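Signal recognition particle subunit SRP68 (Chaetomium thermophilum, PDB 4P3G) binds SRP RNA through the RNA-binding domain described here and, as part of the signal recognition particle, probably helps target secretory and membrane proteins to the endoplasmic reticulum. Local coordinates at residues I109-E121 with Y145-K157. Numbering follows the deposited sequence.
Sequences IVSRLEKGARIAE and YAALLRGAALFEK. With PO4 (phosphate ion), chain E.
Arg150 grips the carboxylate of Glu121 side-on with two nitrogens. NE gives a bond of 2.8 Å to Glu121 OE2, on the syn side of that oxygen. NH2 reaches Glu121 OE1 at 3.1 Å, from above the carboxylate plane. The two flat groups are turned 37° apart. Ala117 CB lies over one guanidinium face, 3.4 Å from Arg150 CZ. CG of Arg150 is anti to the backbone N (chi1 175°), and bends at chi2 and chi3 bring the guanidinium over Ala117 CB. A phosphate ion, probably from the crystallisation liquor, sits between Arg150 and Arg118. Arg150 NH1 donates to its O1 at 3.2 Å; the bonds from Arg118 NH1 and from Arg150 NH2 are weak. An alanine in place of Arg150 would probably leave Glu121 without this charge partner and the phosphate with a weaker hold. Helices 103-128 and 136-156 pack here as an antiparallel pair in the all-helical RNA-binding domain of SRP68, described as related to tetratricopeptide repeats. Ala117, Ala120, Ala146 and Ala153, with Gly116, line the interface, consistent with an axis separation of 8.2 Å at closest approach. Leu113 CB meets Ala153 CB at 3.6 Å, and Ala120 CB touches both Ala146 and the Tyr145 ring. Toward the C-terminal end of 145-157, Lys157 NZ forms a salt bridge with Glu114 OE2 at 3.2 Å, approaching that oxygen almost end-on. Leu113 CD1 packs on Glu156 CG, 3.5 Å away. Farther out, Lys91 forms a salt bridge with Glu156, and the Tyr145 hydroxyl is hydrogen-bonded to Glu81.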
ATOM      1  N   ILE A 109      31.341  -7.805  -9.006  1.00 84.24           N
ATOM      2  CA  ILE A 109      30.603  -6.620  -8.598  1.00 79.23           C
ATOM      3  C   ILE A 109      29.983  -6.820  -7.220  1.00 76.74           C
ATOM      4  O   ILE A 109      30.062  -5.956  -6.363  1.00 79.49           O
ATOM      5  CB  ILE A 109      29.514  -6.293  -9.615  1.00 70.42           C
ATOM      6  CG1 ILE A 109      30.178  -5.754 -10.878  1.00 73.82           C
ATOM      7  CG2 ILE A 109      28.579  -5.259  -9.063  1.00 65.48           C
ATOM      8  CD1 ILE A 109      29.216  -5.395 -11.954  1.00 80.36           C
ATOM      9  N   VAL A 110      29.385  -7.978  -7.006  1.00 76.68           N
ATOM     10  CA  VAL A 110      28.787  -8.279  -5.726  1.00 77.54           C
ATOM     11  C   VAL A 110      29.850  -8.374  -4.631  1.00 81.46           C
ATOM     12  O   VAL A 110      29.638  -7.839  -3.544  1.00 84.35           O
ATOM     13  CB  VAL A 110      27.951  -9.550  -5.803  1.00 79.44           C
ATOM     14  CG1 VAL A 110      27.608 -10.040  -4.412  1.00 80.87           C
ATOM     15  CG2 VAL A 110      26.676  -9.274  -6.602  1.00 72.71           C
ATOM     16  N   SER A 111      30.996  -8.998  -4.938  1.00 82.22           N
ATOM     17  CA  SER A 111      32.147  -9.109  -4.008  1.00 76.62           C
ATOM     18  C   SER A 111      32.598  -7.783  -3.442  1.00 74.70           C
ATOM     19  O   SER A 111      32.968  -7.690  -2.276  1.00 75.58           O
ATOM     20  CB  SER A 111      33.359  -9.710  -4.695  1.00 79.72           C
ATOM     21  OG  SER A 111      33.168 -11.057  -5.011  1.00 91.92           O
ATOM     22  N   ARG A 112      32.610  -6.776  -4.308  1.00 71.41           N
ATOM     23  CA  ARG A 112      33.057  -5.445  -3.969  1.00 75.26           C
ATOM     24  C   ARG A 112      32.108  -4.836  -2.992  1.00 75.60           C
ATOM     25  O   ARG A 112      32.500  -4.375  -1.921  1.00 82.01           O
ATOM     26  CB  ARG A 112      33.151  -4.552  -5.212  1.00 84.06           C
ATOM     27  CG  ARG A 112      34.529  -4.445  -5.858  1.00 91.15           C
ATOM     28  CD  ARG A 112      35.291  -5.751  -5.786  1.00 98.22           C
ATOM     29  NE  ARG A 112      36.221  -5.772  -4.659  1.00103.68           N
ATOM     30  CZ  ARG A 112      36.745  -6.884  -4.160  1.00109.00           C
ATOM     31  NH1 ARG A 112      36.424  -8.068  -4.685  1.00105.97           N
ATOM     32  NH2 ARG A 112      37.582  -6.812  -3.130  1.00112.56           N
ATOM     33  N   LEU A 113      30.839  -4.854  -3.366  1.00 74.10           N
ATOM     34  CA  LEU A 113      29.786  -4.326  -2.518  1.00 74.17           C
ATOM     35  C   LEU A 113      29.695  -5.039  -1.174  1.00 71.53           C
ATOM     36  O   LEU A 113      29.517  -4.400  -0.145  1.00 69.30           O
ATOM     37  CB  LEU A 113      28.468  -4.432  -3.251  1.00 74.76           C
ATOM     38  CG  LEU A 113      28.326  -3.527  -4.460  1.00 70.54           C
ATOM     39  CD1 LEU A 113      27.007  -3.866  -5.089  1.00 69.82           C
ATOM     40  CD2 LEU A 113      28.345  -2.088  -4.027  1.00 69.64           C
ATOM     41  N   GLU A 114      29.820  -6.362  -1.184  1.00 72.84           N
ATOM     42  CA  GLU A 114      29.719  -7.115   0.057  1.00 79.14           C
ATOM     43  C   GLU A 114      30.904  -6.745   0.959  1.00 82.58           C
ATOM     44  O   GLU A 114      30.775  -6.670   2.181  1.00 88.43           O
ATOM     45  CB  GLU A 114      29.658  -8.627  -0.208  1.00 80.70           C
ATOM     46  CG  GLU A 114      28.427  -9.108  -0.963  1.00 79.55           C
ATOM     47  CD  GLU A 114      28.399 -10.640  -1.150  1.00 96.47           C
ATOM     48  OE1 GLU A 114      29.466 -11.284  -1.070  1.00104.45           O
ATOM     49  OE2 GLU A 114      27.312 -11.212  -1.412  1.00103.36           O
ATOM     50  N   LYS A 115      32.058  -6.501   0.348  1.00 81.44           N
ATOM     51  CA  LYS A 115      33.225  -6.047   1.093  1.00 76.05           C
ATOM     52  C   LYS A 115      33.000  -4.654   1.676  1.00 73.38           C
ATOM     53  O   LYS A 115      33.298  -4.393   2.837  1.00 74.67           O
ATOM     54  CB  LYS A 115      34.446  -6.011   0.195  1.00 81.28           C
ATOM     55  CG  LYS A 115      35.677  -5.574   0.960  1.00 88.90           C
ATOM     56  CD  LYS A 115      36.812  -5.280   0.049  1.00 95.27           C
ATOM     57  CE  LYS A 115      38.018  -4.862   0.836  1.00 97.17           C
ATOM     58  NZ  LYS A 115      39.089  -4.537  -0.120  1.00100.24           N
ATOM     59  N   GLY A 116      32.463  -3.754   0.866  1.00 71.65           N
ATOM     60  CA  GLY A 116      32.156  -2.423   1.344  1.00 75.66           C
ATOM     61  C   GLY A 116      31.141  -2.474   2.485  1.00 83.02           C
ATOM     62  O   GLY A 116      31.262  -1.718   3.462  1.00 87.34           O
ATOM     63  N   ALA A 117      30.148  -3.363   2.376  1.00 82.06           N
ATOM     64  CA  ALA A 117      29.142  -3.524   3.428  1.00 76.66           C
ATOM     65  C   ALA A 117      29.806  -3.973   4.725  1.00 77.95           C
ATOM     66  O   ALA A 117      29.588  -3.373   5.779  1.00 82.92           O
ATOM     67  CB  ALA A 117      28.100  -4.523   3.013  1.00 74.80           C
ATOM     68  N   ARG A 118      30.652  -4.997   4.636  1.00 72.70           N
ATOM     69  CA  ARG A 118      31.335  -5.519   5.815  1.00 75.18           C
ATOM     70  C   ARG A 118      32.143  -4.416   6.506  1.00 83.15           C
ATOM     71  O   ARG A 118      32.131  -4.299   7.732  1.00 88.02           O
ATOM     72  CB  ARG A 118      32.268  -6.664   5.421  1.00 72.53           C
ATOM     73  CG  ARG A 118      31.565  -7.955   5.155  1.00 74.45           C
ATOM     74  CD  ARG A 118      32.517  -9.135   5.054  1.00 81.68           C
ATOM     75  NE  ARG A 118      33.490  -8.974   3.977  1.00 88.96           N
ATOM     76  CZ  ARG A 118      33.309  -9.414   2.736  1.00 92.08           C
ATOM     77  NH1 ARG A 118      32.176 -10.010   2.409  1.00 93.75           N
ATOM     78  NH2 ARG A 118      34.242  -9.236   1.813  1.00 93.58           N
ATOM     79  N   ILE A 119      32.812  -3.577   5.719  1.00 80.73           N
ATOM     80  CA  ILE A 119      33.621  -2.523   6.309  1.00 86.32           C
ATOM     81  C   ILE A 119      32.738  -1.507   7.021  1.00 81.03           C
ATOM     82  O   ILE A 119      33.022  -1.118   8.151  1.00 79.62           O
ATOM     83  CB  ILE A 119      34.512  -1.818   5.236  1.00 68.48           C
ATOM     84  CG1 ILE A 119      35.606  -2.767   4.778  1.00 65.03           C
ATOM     85  CG2 ILE A 119      35.168  -0.539   5.794  1.00 61.11           C
ATOM     86  CD1 ILE A 119      36.156  -2.394   3.418  1.00 68.90           C
ATOM     87  N   ALA A 120      31.654  -1.105   6.369  1.00 80.24           N
ATOM     88  CA  ALA A 120      30.749  -0.123   6.951  1.00 72.19           C
ATOM     89  C   ALA A 120      30.031  -0.696   8.149  1.00 70.29           C
ATOM     90  O   ALA A 120      29.729   0.028   9.095  1.00 75.73           O
ATOM     91  CB  ALA A 120      29.759   0.368   5.933  1.00 65.89           C
ATOM     92  N   GLU A 121      29.739  -1.990   8.108  1.00 66.53           N
ATOM     93  CA  GLU A 121      29.016  -2.604   9.217  1.00 74.23           C
ATOM     94  C   GLU A 121      29.878  -2.611  10.468  1.00 73.43           C
ATOM     95  O   GLU A 121      29.400  -2.306  11.569  1.00 75.82           O
ATOM     96  CB  GLU A 121      28.542  -4.022   8.867  1.00 76.23           C
ATOM     97  CG  GLU A 121      27.350  -4.033   7.921  1.00 81.98           C
ATOM     98  CD  GLU A 121      27.070  -5.399   7.302  1.00 89.13           C
ATOM     99  OE1 GLU A 121      27.831  -6.354   7.569  1.00 89.32           O
ATOM    100  OE2 GLU A 121      26.062  -5.512   6.564  1.00 91.52           O
ATOM    101  N   TYR A 145      24.027   4.012   6.762  1.00 62.99           N
ATOM    102  CA  TYR A 145      25.025   3.856   5.711  1.00 65.23           C
ATOM    103  C   TYR A 145      25.391   2.384   5.521  1.00 66.07           C
ATOM    104  O   TYR A 145      25.547   1.910   4.387  1.00 71.76           O
ATOM    105  CB  TYR A 145      26.282   4.655   6.034  1.00 67.87           C
ATOM    106  CG  TYR A 145      27.396   4.496   5.023  1.00 72.02           C
ATOM    107  CD1 TYR A 145      27.237   4.899   3.695  1.00 69.83           C
ATOM    108  CD2 TYR A 145      28.602   3.918   5.394  1.00 75.79           C
ATOM    109  CE1 TYR A 145      28.261   4.743   2.780  1.00 75.00           C
ATOM    110  CE2 TYR A 145      29.624   3.758   4.491  1.00 78.92           C
ATOM    111  CZ  TYR A 145      29.457   4.169   3.187  1.00 80.36           C
ATOM    112  OH  TYR A 145      30.498   4.000   2.303  1.00 82.43           O
ATOM    113  N   ALA A 146      25.548   1.663   6.624  1.00 56.63           N
ATOM    114  CA  ALA A 146      25.854   0.250   6.518  1.00 54.76           C
ATOM    115  C   ALA A 146      24.674  -0.491   5.880  1.00 65.89           C
ATOM    116  O   ALA A 146      24.849  -1.491   5.176  1.00 71.13           O
ATOM    117  CB  ALA A 146      26.203  -0.317   7.864  1.00 48.46           C
ATOM    118  N   ALA A 147      23.456  -0.029   6.163  1.00 68.40           N
ATOM    119  CA  ALA A 147      22.278  -0.702   5.637  1.00 60.10           C
ATOM    120  C   ALA A 147      22.180  -0.416   4.171  1.00 62.55           C
ATOM    121  O   ALA A 147      21.779  -1.273   3.394  1.00 67.97           O
ATOM    122  CB  ALA A 147      21.028  -0.244   6.360  1.00 58.72           C
ATOM    123  N   LEU A 148      22.631   0.776   3.802  1.00 66.55           N
ATOM    124  CA  LEU A 148      22.599   1.261   2.430  1.00 65.33           C
ATOM    125  C   LEU A 148      23.520   0.427   1.538  1.00 68.91           C
ATOM    126  O   LEU A 148      23.151   0.018   0.420  1.00 67.27           O
ATOM    127  CB  LEU A 148      23.048   2.721   2.389  1.00 63.01           C
ATOM    128  CG  LEU A 148      23.096   3.438   1.032  1.00 67.97           C
ATOM    129  CD1 LEU A 148      21.687   3.796   0.607  1.00 65.62           C
ATOM    130  CD2 LEU A 148      24.026   4.681   1.003  1.00 71.56           C
ATOM    131  N   LEU A 149      24.739   0.207   2.015  1.00 65.98           N
ATOM    132  CA  LEU A 149      25.676  -0.557   1.220  1.00 63.80           C
ATOM    133  C   LEU A 149      25.216  -2.008   1.166  1.00 65.39           C
ATOM    134  O   LEU A 149      25.311  -2.651   0.123  1.00 64.45           O
ATOM    135  CB  LEU A 149      27.098  -0.459   1.781  1.00 64.00           C
ATOM    136  CG  LEU A 149      27.796   0.877   1.586  1.00 60.70           C
ATOM    137  CD1 LEU A 149      29.287   0.758   1.873  1.00 59.82           C
ATOM    138  CD2 LEU A 149      27.527   1.427   0.216  1.00 65.71           C
ATOM    139  N   ARG A 150      24.725  -2.530   2.291  1.00 63.53           N
ATOM    140  CA  ARG A 150      24.294  -3.925   2.330  1.00 65.70           C
ATOM    141  C   ARG A 150      23.094  -4.109   1.394  1.00 66.77           C
ATOM    142  O   ARG A 150      22.928  -5.160   0.777  1.00 68.13           O
ATOM    143  CB  ARG A 150      23.965  -4.363   3.749  1.00 65.09           C
ATOM    144  CG  ARG A 150      23.394  -5.763   3.847  1.00 56.98           C
ATOM    145  CD  ARG A 150      24.349  -6.767   3.349  1.00 58.83           C
ATOM    146  NE  ARG A 150      25.550  -6.804   4.173  1.00 67.37           N
ATOM    147  CZ  ARG A 150      26.632  -7.518   3.865  1.00 74.60           C
ATOM    148  NH1 ARG A 150      26.636  -8.250   2.755  1.00 76.39           N
ATOM    149  NH2 ARG A 150      27.699  -7.511   4.664  1.00 74.57           N
ATOM    150  N   GLY A 151      22.251  -3.082   1.310  1.00 63.87           N
ATOM    151  CA  GLY A 151      21.147  -3.095   0.372  1.00 61.90           C
ATOM    152  C   GLY A 151      21.609  -3.168  -1.081  1.00 67.11           C
ATOM    153  O   GLY A 151      21.059  -3.938  -1.872  1.00 78.44           O
ATOM    154  N   ALA A 152      22.616  -2.374  -1.429  1.00 61.53           N
ATOM    155  CA  ALA A 152      23.174  -2.359  -2.775  1.00 56.74           C
ATOM    156  C   ALA A 152      23.734  -3.727  -3.141  1.00 63.79           C
ATOM    157  O   ALA A 152      23.552  -4.224  -4.254  1.00 65.42           O
ATOM    158  CB  ALA A 152      24.254  -1.315  -2.873  1.00 53.53           C
ATOM    159  N   ALA A 153      24.422  -4.343  -2.194  1.00 63.86           N
ATOM    160  CA  ALA A 153      25.028  -5.621  -2.474  1.00 62.84           C
ATOM    161  C   ALA A 153      23.973  -6.672  -2.823  1.00 69.78           C
ATOM    162  O   ALA A 153      24.087  -7.323  -3.858  1.00 74.28           O
ATOM    163  CB  ALA A 153      25.888  -6.061  -1.304  1.00 59.64           C
ATOM    164  N   LEU A 154      22.930  -6.810  -2.001  1.00 73.27           N
ATOM    165  CA  LEU A 154      21.907  -7.841  -2.239  1.00 68.89           C
ATOM    166  C   LEU A 154      21.053  -7.519  -3.467  1.00 66.23           C
ATOM    167  O   LEU A 154      20.588  -8.415  -4.185  1.00 72.74           O
ATOM    168  CB  LEU A 154      21.027  -8.020  -1.015  1.00 65.07           C
ATOM    169  CG  LEU A 154      21.716  -8.544   0.244  1.00 56.23           C
ATOM    170  CD1 LEU A 154      20.879  -8.180   1.471  1.00 49.66           C
ATOM    171  CD2 LEU A 154      21.970 -10.051   0.145  1.00 51.03           C
ATOM    172  N   PHE A 155      20.864  -6.235  -3.717  1.00 53.98           N
ATOM    173  CA  PHE A 155      20.164  -5.808  -4.921  1.00 57.69           C
ATOM    174  C   PHE A 155      20.916  -6.271  -6.201  1.00 77.89           C
ATOM    175  O   PHE A 155      20.286  -6.722  -7.165  1.00 78.51           O
ATOM    176  CB  PHE A 155      20.027  -4.295  -4.892  1.00 53.51           C
ATOM    177  CG  PHE A 155      19.290  -3.726  -6.045  1.00 59.52           C
ATOM    178  CD1 PHE A 155      19.968  -3.441  -7.237  1.00 60.63           C
ATOM    179  CD2 PHE A 155      17.939  -3.409  -5.945  1.00 61.67           C
ATOM    180  CE1 PHE A 155      19.299  -2.890  -8.332  1.00 61.56           C
ATOM    181  CE2 PHE A 155      17.249  -2.847  -7.030  1.00 61.40           C
ATOM    182  CZ  PHE A 155      17.930  -2.590  -8.227  1.00 66.38           C
ATOM    183  N   GLU A 156      22.249  -6.162  -6.206  1.00 71.68           N
ATOM    184  CA  GLU A 156      23.055  -6.596  -7.343  1.00 68.71           C
ATOM    185  C   GLU A 156      23.078  -8.126  -7.487  1.00 68.47           C
ATOM    186  O   GLU A 156      23.174  -8.668  -8.595  1.00 69.89           O
ATOM    187  CB  GLU A 156      24.470  -6.061  -7.212  1.00 75.39           C
ATOM    188  CG  GLU A 156      24.577  -4.568  -7.482  1.00 85.33           C
ATOM    189  CD  GLU A 156      24.062  -4.167  -8.845  1.00 92.42           C
ATOM    190  OE1 GLU A 156      24.428  -4.850  -9.829  1.00101.18           O
ATOM    191  OE2 GLU A 156      23.297  -3.172  -8.930  1.00 85.80           O
ATOM    192  N   LYS A 157      22.998  -8.812  -6.356  1.00 64.71           N
ATOM    193  CA  LYS A 157      22.952 -10.264  -6.315  1.00 65.80           C
ATOM    194  C   LYS A 157      21.566 -10.746  -6.734  1.00 77.13           C
ATOM    195  O   LYS A 157      21.330 -11.947  -6.888  1.00 77.06           O
ATOM    196  CB  LYS A 157      23.252 -10.734  -4.901  1.00 62.93           C
ATOM    197  CG  LYS A 157      23.707 -12.171  -4.749  1.00 67.93           C
ATOM    198  CD  LYS A 157      24.251 -12.369  -3.325  1.00 71.73           C
ATOM    199  CE  LYS A 157      24.888 -13.725  -3.122  1.00 81.39           C
ATOM    200  NZ  LYS A 157      25.453 -13.788  -1.746  1.00 89.36           N
TER
HETATM  201  P   PO4 E 301      29.050 -10.742   3.657  1.00142.27           P
HETATM  202  O1  PO4 E 301      29.490  -9.654   2.709  1.00137.60           O
HETATM  203  O2  PO4 E 301      28.380 -10.123   4.867  1.00142.09           O
HETATM  204  O3  PO4 E 301      30.244 -11.551   4.111  1.00144.45           O
HETATM  205  O4  PO4 E 301      28.096 -11.674   2.944  1.00146.55           O